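Local coordinates for adenylyltransferase and sulfurtransferase uba4 (Chaetomium thermophilum, PDB 6YUB), which probably adenylylates the C-terminal glycine of a sulfur-carrier protein and then transfers sulfur to it, serving wobble-uridine thiolation of tRNA and molybdenum cofactor biosynthesis, at residues P75-C80 and M107-G112; H20-T25 and P37-V42. All coordinates share one frame; numbering follows the deposited sequence.

The chain is the C-terminal rhodanese-like domain of the protein, and both contacts lie in its central parallel sheet, their centres about 9 Å apart. Contact 2 comes first along the chain and joins strand 21-24 to the outermost strand 40-41; contact 1 follows, pairing strand 76-79 with strand 106-109. Strands 21-24 and 76-79 are neighbours, so the two contacts are stitched together by backbone bonds, among them Val77 O to Leu23 N at 2.8 Å. Each pairing closes a beta-alpha-beta unit, through helix 28-33 or helix 86-95. At the C-terminal ends of the two inner strands Thr25 packs beside Cys80, the predicted persulfide-carrying cysteine, which places the probable sulfur-transfer site at the C-terminal end of the sheet.

Contact 1. Residues P75-C80 and M107-G112; sequences PIVVVC and MDIVGG
Val77, Val79 and Ile109 form the tightly packed part of this contact. Ile109 sets CG1 against Val77 CG1 at 3.7 Å, the two side chains meeting obliquely, while its CD1 rests 3.9 Å from Val79 CB. With CG1 of Ile109 turned anti to the carbonyl carbon (chi1 -60°), the branch reaches back over both valines, and Ala5 and Tyr8 of helix 5-13 close over it. Met107, on the face of Val77, is partly exposed; much of it lies against the other strand, but its bent chain brings CE no nearer than 4.4 Å to Val77 CG2, a loose contact.

The strands are parallel neighbours in a right-handed beta-alpha-beta crossover through helix 86-95, which packs on the opposite face against Val78 and Asp108. Three backbone bonds join them: Met107 N to Ile76 O, Val78 N to Met107 O, and Ile109 N to Val78 O at 2.9 Å. Asp108 points its carboxylate away from Val78, into a salt bridge with Arg2.

Beyond Ile109 the strands part around a type II turn, and a water bridges the gap, donating to Ile109 O (2.8 Å) and accepting from Cys80 N. Gly112 CA lies 3.5 Å from Cys80 O, where a beta carbon would clash with that oxygen.

Contact 2. Residues H20-T25 and P37-V42; sequences HILLDT and PGAVNV
Leu23 and Asp24 pair with Val40 and Asn41 in the parallel edge of the rhodanese sheet, where strand 40-41 is outermost. Val40 is gripped through both of its backbone groups: its N donates to Leu22 O at 3.1 Å, and its O accepts from Asp24 N in a nearly straight bond (175°). One step on, Asp24 O receives Val42 N at 2.9 Å, and Asn41 ND2 adds a weak, bent bond (129°) to the same oxygen. That amide also donates to Arg26 O, so it ties the edge strand to the chain just past Asp24.

These strands are consecutive members of a beta-alpha-beta unit, and its helix 28-33 places Phe31 against Asp24 and Asn41. The Asp24 carboxylate bears no direct bond to the edge strand; its OD1 makes a salt bridge to Arg26.

On the face of helix 5-13, Leu22 lays CD2 beside Ala39 CB at 3.6 Å. Its CG is anti to the backbone N (chi1 180°), which brings the forked end of the side chain alongside the alanine, while CD1 faces Val77 and Val79 of the neighbouring strand and Tyr8 of helix 5-13 also touches it. An alanine in place of Leu22 is likely to open a gap between Ala39 and the two valines, as the branch that fills it would be missing.

Leu23 runs side by side with Val40 on the other face, and its CB sits 3.8 Å from Val42 CG2. That same methyl reaches Thr25 CG2 at 3.5 Å, the two side chains meeting at a slant, whereas Thr25 OG1 is engaged with Val79 O beside the predicted catalytic Cys80.

Contact 1. Residues P75-C80 and M107-G112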
loop_
_atom_site.group_PDB
_atom_site.type_symbol
_atom_site.label_atom_id
_atom_site.label_comp_id
_atom_site.label_asym_id
_atom_site.label_seq_id
_atom_site.Cartn_x
_atom_site.Cartn_y
_atom_site.Cartn_z
ATOM N N PRO C 75 0.371 -8.803 -7.534
ATOM C CA PRO C 75 -0.264 -7.521 -7.218
ATOM C C PRO C 75 0.632 -6.626 -6.374
ATOM O O PRO C 75 1.604 -7.065 -5.754
ATOM C CB PRO C 75 -1.526 -7.919 -6.434
ATOM C CG PRO C 75 -1.620 -9.428 -6.533
ATOM C CD PRO C 75 -0.215 -9.907 -6.753
ATOM N N ILE C 76 0.278 -5.344 -6.363
ATOM C CA ILE C 76 0.921 -4.345 -5.519
ATOM C C ILE C 76 -0.150 -3.712 -4.642
ATOM O O ILE C 76 -1.238 -3.373 -5.124
ATOM C CB ILE C 76 1.649 -3.268 -6.351
ATOM C CG1 ILE C 76 2.739 -3.908 -7.214
ATOM C CG2 ILE C 76 2.245 -2.204 -5.436
ATOM C CD1 ILE C 76 3.399 -2.950 -8.188
ATOM N N VAL C 77 0.156 -3.556 -3.357
ATOM C CA VAL C 77 -0.762 -2.964 -2.391
ATOM C C VAL C 77 -0.075 -1.767 -1.748
ATOM O O VAL C 77 1.056 -1.883 -1.258
ATOM C CB VAL C 77 -1.200 -3.979 -1.321
ATOM C CG1 VAL C 77 -2.070 -3.301 -0.270
ATOM C CG2 VAL C 77 -1.941 -5.144 -1.965
ATOM N N VAL C 78 -0.758 -0.627 -1.750
ATOM C CA VAL C 78 -0.256 0.596 -1.137
ATOM C C VAL C 78 -1.100 0.898 0.092
ATOM O O VAL C 78 -2.296 0.593 0.142
ATOM C CB VAL C 78 -0.282 1.782 -2.126
ATOM C CG1 VAL C 78 0.257 3.042 -1.466
ATOM C CG2 VAL C 78 0.513 1.444 -3.380
ATOM N N VAL C 79 -0.470 1.498 1.095
ATOM C CA VAL C 79 -1.169 1.879 2.317
ATOM C C VAL C 79 -0.439 3.060 2.939
ATOM O O VAL C 79 0.795 3.109 2.953
ATOM C CB VAL C 79 -1.277 0.692 3.300
ATOM C CG1 VAL C 79 0.095 0.104 3.593
ATOM C CG2 VAL C 79 -1.969 1.130 4.581
ATOM N N CYS C 80 -1.211 4.012 3.454
ATOM C CA CYS C 80 -0.661 5.238 4.016
ATOM C C CYS C 80 -1.257 5.441 5.409
ATOM O O CYS C 80 -1.708 4.496 6.071
ATOM C CB CYS C 80 -0.943 6.424 3.082
ATOM S SG CYS C 80 -2.640 7.019 3.158
ATOM N N MET C 107 -3.317 -1.756 -5.995
ATOM C CA MET C 107 -4.414 -1.337 -5.139
ATOM C C MET C 107 -3.878 -0.513 -3.977
ATOM O O MET C 107 -2.667 -0.408 -3.762
ATOM C CB MET C 107 -5.187 -2.546 -4.588
ATOM C CG MET C 107 -5.557 -3.595 -5.617
ATOM S SD MET C 107 -5.399 -5.261 -4.943
ATOM C CE MET C 107 -6.146 -5.044 -3.328
ATOM N N ASP C 108 -4.805 0.070 -3.220
ATOM C CA ASP C 108 -4.477 0.713 -1.955
ATOM C C ASP C 108 -5.529 0.330 -0.925
ATOM O O ASP C 108 -6.657 -0.037 -1.261
ATOM C CB ASP C 108 -4.392 2.241 -2.088
ATOM C CG ASP C 108 -5.736 2.878 -2.367
ATOM O OD1 ASP C 108 -6.515 2.310 -3.161
ATOM O OD2 ASP C 108 -6.012 3.951 -1.793
ATOM N N ILE C 109 -5.142 0.423 0.342
ATOM C CA ILE C 109 -6.004 0.026 1.451
ATOM C C ILE C 109 -6.885 1.207 1.832
ATOM O O ILE C 109 -6.384 2.286 2.167
ATOM C CB ILE C 109 -5.176 -0.465 2.650
ATOM C CG1 ILE C 109 -4.329 -1.671 2.226
ATOM C CG2 ILE C 109 -6.084 -0.815 3.822
ATOM C CD1 ILE C 109 -3.635 -2.392 3.363
ATOM N N VAL C 110 -8.203 0.999 1.784
ATOM C CA VAL C 110 -9.143 2.051 2.142
ATOM C C VAL C 110 -8.959 2.420 3.606
ATOM O O VAL C 110 -8.932 1.551 4.488
ATOM C CB VAL C 110 -10.583 1.597 1.854
ATOM C CG1 VAL C 110 -11.583 2.550 2.492
ATOM C CG2 VAL C 110 -10.813 1.497 0.351
ATOM N N GLY C 111 -8.831 3.718 3.871
ATOM C CA GLY C 111 -8.644 4.204 5.220
ATOM C C GLY C 111 -7.237 4.086 5.757
ATOM O O GLY C 111 -6.987 4.523 6.888
ATOM N N GLY C 112 -6.315 3.504 4.997
ATOM C CA GLY C 112 -4.929 3.446 5.397
ATOM C C GLY C 112 -4.723 2.683 6.693
ATOM O O GLY C 112 -5.502 1.800 7.069
HETATM O O HOH W 1 -3.938 3.533 2.331
#

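Contact 2. Residues H20-T25 and P37-V42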
loop_
_atom_site.group_PDB
_atom_site.type_symbol
_atom_site.label_atom_id
_atom_site.label_comp_id
_atom_site.label_asym_id
_atom_site.label_seq_id
_atom_site.Cartn_x
_atom_site.Cartn_y
_atom_site.Cartn_z
ATOM N N HIS C 20 2.448 -11.006 -2.967
ATOM C CA HIS C 20 2.258 -9.632 -3.411
ATOM C C HIS C 20 3.305 -8.738 -2.757
ATOM O O HIS C 20 4.024 -9.147 -1.839
ATOM C CB HIS C 20 0.847 -9.117 -3.080
ATOM C CG HIS C 20 0.582 -8.983 -1.611
ATOM N ND1 HIS C 20 0.535 -10.066 -0.761
ATOM C CD2 HIS C 20 0.345 -7.893 -0.843
ATOM C CE1 HIS C 20 0.286 -9.650 0.468
ATOM N NE2 HIS C 20 0.166 -8.335 0.445
ATOM N N ILE C 21 3.390 -7.505 -3.246
ATOM C CA ILE C 21 4.271 -6.491 -2.684
ATOM C C ILE C 21 3.432 -5.477 -1.916
ATOM O O ILE C 21 2.380 -5.039 -2.391
ATOM C CB ILE C 21 5.078 -5.795 -3.782
ATOM N N LEU C 22 3.896 -5.115 -0.724
ATOM C CA LEU C 22 3.177 -4.206 0.161
ATOM C C LEU C 22 4.036 -2.976 0.405
ATOM O O LEU C 22 5.127 -3.080 0.978
ATOM C CB LEU C 22 2.828 -4.894 1.480
ATOM C CG LEU C 22 2.070 -4.063 2.514
ATOM C CD1 LEU C 22 0.771 -3.525 1.942
ATOM C CD2 LEU C 22 1.807 -4.901 3.758
ATOM N N LEU C 23 3.542 -1.818 -0.021
ATOM C CA LEU C 23 4.271 -0.560 0.085
ATOM C C LEU C 23 3.621 0.313 1.151
ATOM O O LEU C 23 2.430 0.628 1.060
ATOM C CB LEU C 23 4.301 0.167 -1.259
ATOM C CG LEU C 23 4.991 -0.563 -2.412
ATOM C CD1 LEU C 23 5.026 0.310 -3.659
ATOM C CD2 LEU C 23 6.396 -0.992 -2.020
ATOM N N ASP C 24 4.406 0.700 2.156
ATOM C CA ASP C 24 3.963 1.609 3.209
ATOM C C ASP C 24 4.548 2.986 2.906
ATOM O O ASP C 24 5.754 3.204 3.062
ATOM C CB ASP C 24 4.402 1.107 4.582
ATOM C CG ASP C 24 3.772 1.888 5.720
ATOM O OD1 ASP C 24 3.536 3.105 5.561
ATOM O OD2 ASP C 24 3.512 1.280 6.780
ATOM N N THR C 25 3.694 3.913 2.478
ATOM C CA THR C 25 4.138 5.203 1.970
ATOM C C THR C 25 4.252 6.275 3.047
ATOM O O THR C 25 4.478 7.443 2.715
ATOM C CB THR C 25 3.186 5.689 0.869
ATOM O OG1 THR C 25 1.831 5.392 1.238
ATOM C CG2 THR C 25 3.515 5.022 -0.457
ATOM N N PRO C 37 3.249 -6.575 8.940
ATOM C CA PRO C 37 4.353 -7.512 8.691
ATOM C C PRO C 37 4.574 -7.732 7.202
ATOM O O PRO C 37 3.651 -8.088 6.462
ATOM C CB PRO C 37 3.899 -8.795 9.397
ATOM C CG PRO C 37 2.948 -8.332 10.451
ATOM C CD PRO C 37 2.241 -7.138 9.863
ATOM N N GLY C 38 5.810 -7.513 6.763
ATOM C CA GLY C 38 6.164 -7.664 5.369
ATOM C C GLY C 38 6.028 -6.416 4.529
ATOM O O GLY C 38 6.146 -6.503 3.300
ATOM N N ALA C 39 5.785 -5.263 5.145
ATOM C CA ALA C 39 5.634 -4.012 4.417
ATOM C C ALA C 39 6.981 -3.309 4.308
ATOM O O ALA C 39 7.707 -3.186 5.301
ATOM C CB ALA C 39 4.622 -3.101 5.113
ATOM N N VAL C 40 7.310 -2.852 3.102
ATOM C CA VAL C 40 8.538 -2.106 2.848
ATOM C C VAL C 40 8.195 -0.624 2.793
ATOM O O VAL C 40 7.220 -0.228 2.139
ATOM C CB VAL C 40 9.215 -2.566 1.546
ATOM C CG1 VAL C 40 8.345 -2.247 0.342
ATOM C CG2 VAL C 40 10.585 -1.916 1.405
ATOM N N ASN C 41 8.993 0.194 3.472
ATOM C CA ASN C 41 8.731 1.623 3.548
ATOM C C ASN C 41 9.183 2.314 2.268
ATOM O O ASN C 41 10.313 2.122 1.812
ATOM C CB ASN C 41 9.445 2.230 4.757
ATOM C CG ASN C 41 9.149 3.708 4.928
ATOM O OD1 ASN C 41 10.057 4.518 5.110
ATOM N ND2 ASN C 41 7.872 4.067 4.863
ATOM N N VAL C 42 8.294 3.115 1.691
ATOM C CA VAL C 42 8.621 3.938 0.528
ATOM C C VAL C 42 8.109 5.348 0.804
ATOM O O VAL C 42 6.975 5.682 0.431
ATOM C CB VAL C 42 8.036 3.345 -0.764
ATOM C CG1 VAL C 42 8.667 1.983 -1.045
ATOM C CG2 VAL C 42 6.522 3.220 -0.689
#